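Local coordinates for protein putative metalloprotease II (Bacteroides fragilis, PDB 4ON1) that probably cleaves peptide bonds as a zinc-dependent metalloendopeptidase related to fragilysin, at residues G214-E217 and H218-T221. Numbering follows the deposited sequence.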
loop_
_atom_site.group_PDB
_atom_site.type_symbol
_atom_site.label_atom_id
_atom_site.label_comp_id
_atom_site.label_asym_id
_atom_site.label_seq_id
_atom_site.Cartn_x
_atom_site.Cartn_y
_atom_site.Cartn_z
ATOM N N GLY A 214 -11.342 -5.704 8.851
ATOM C CA GLY A 214 -10.915 -4.445 9.447
ATOM C C GLY A 214 -9.911 -3.596 8.672
ATOM O O GLY A 214 -9.433 -2.587 9.194
ATOM N N SER A 215 -9.579 -3.984 7.440
ATOM C CA SER A 215 -8.678 -3.173 6.613
ATOM C C SER A 215 -9.239 -1.766 6.441
ATOM O O SER A 215 -10.381 -1.605 6.010
ATOM C CB SER A 215 -8.465 -3.816 5.243
ATOM O OG SER A 215 -7.546 -4.888 5.327
ATOM N N LEU A 216 -8.441 -0.752 6.777
ATOM C CA LEU A 216 -8.884 0.631 6.659
ATOM C C LEU A 216 -8.671 1.150 5.240
ATOM O O LEU A 216 -7.665 0.839 4.611
ATOM C CB LEU A 216 -8.142 1.515 7.662
ATOM C CG LEU A 216 -8.181 1.063 9.123
ATOM C CD1 LEU A 216 -7.438 2.065 10.021
ATOM C CD2 LEU A 216 -9.620 0.850 9.599
ATOM N N GLU A 217 -9.617 1.954 4.751
ATOM C CA GLU A 217 -9.577 2.450 3.375
ATOM C C GLU A 217 -8.232 3.074 2.995
ATOM O O GLU A 217 -7.640 2.702 1.979
ATOM C CB GLU A 217 -10.703 3.473 3.160
ATOM C CG GLU A 217 -12.098 2.948 3.478
ATOM C CD GLU A 217 -12.503 3.207 4.914
ATOM O OE1 GLU A 217 -11.871 2.610 5.808
ATOM O OE2 GLU A 217 -13.433 4.012 5.159
ATOM N N HIS A 218 -7.738 3.999 3.814
ATOM C CA HIS A 218 -6.485 4.686 3.509
ATOM C C HIS A 218 -5.269 3.768 3.642
ATOM O O HIS A 218 -4.251 3.991 2.994
ATOM C CB HIS A 218 -6.300 5.900 4.419
ATOM C CG HIS A 218 -5.990 5.539 5.832
ATOM N ND1 HIS A 218 -6.965 5.189 6.742
ATOM C CD2 HIS A 218 -4.807 5.436 6.485
ATOM C CE1 HIS A 218 -6.399 4.907 7.900
ATOM N NE2 HIS A 218 -5.088 5.045 7.772
ATOM N N ASP A 219 -5.354 2.758 4.504
ATOM C CA ASP A 219 -4.269 1.782 4.608
ATOM C C ASP A 219 -4.101 0.996 3.307
ATOM O O ASP A 219 -2.982 0.760 2.856
ATOM C CB ASP A 219 -4.512 0.803 5.762
ATOM C CG ASP A 219 -4.110 1.375 7.110
ATOM O OD1 ASP A 219 -3.203 2.238 7.148
ATOM O OD2 ASP A 219 -4.687 0.949 8.133
ATOM N N ILE A 220 -5.216 0.594 2.708
ATOM C CA ILE A 220 -5.167 -0.170 1.466
ATOM C C ILE A 220 -4.454 0.619 0.374
ATOM O O ILE A 220 -3.580 0.092 -0.319
ATOM C CB ILE A 220 -6.580 -0.563 1.002
ATOM C CG1 ILE A 220 -7.230 -1.468 2.055
ATOM C CG2 ILE A 220 -6.532 -1.284 -0.339
ATOM C CD1 ILE A 220 -8.696 -1.776 1.790
ATOM N N THR A 221 -4.822 1.887 0.218
ATOM C CA THR A 221 -4.214 2.689 -0.837
ATOM C C THR A 221 -2.798 3.130 -0.449
ATOM O O THR A 221 -1.971 3.371 -1.320
ATOM C CB THR A 221 -5.084 3.896 -1.203
ATOM O OG1 THR A 221 -5.450 4.611 -0.018
ATOM C CG2 THR A 221 -6.365 3.405 -1.919
HETATM O O HOH W 1 -5.743 -1.525 7.909
#
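L216 and D219 lie side by side at the start of helix 217-230, joined by a water that accepts from L216 N at 3.0 Å and donates to D219 OD2 at 2.7 Å. An aspartate suits this first turn: its carboxylate is held on both oxygens, OD1 by S326 and OD2 by the water, and its probable negative charge would sit well at the positive end of the helix dipole. L216 occupies the N-cap position, and its carbonyl O takes the first i to i+4 bond of the helix, from I220 N at 3.1 Å; T221 N makes a weak bond to E217 O one step on.

Apolar contacts flank this opening turn, where branched leucine and isoleucine suit buried surroundings. L216 CD1 lies 3.7 Å from H218 CE1, approaching the ring obliquely, while I220 CD1 packs 4.0 Å from S215 CB, and both side chains also touch L287 of strand 284-288.

The polar ends of E217 and H218 meet the N-terminal domain of fragilysin type. With CG between backbone N and carbonyl carbon (chi1 71°), the buried H218 ring serves two tyrosine hydroxyls, Y109 through ND1 and Y122 through NE2. E217's long chain, bent at chi2, carries its carboxylate to a salt bridge with R114 of helix 112-126.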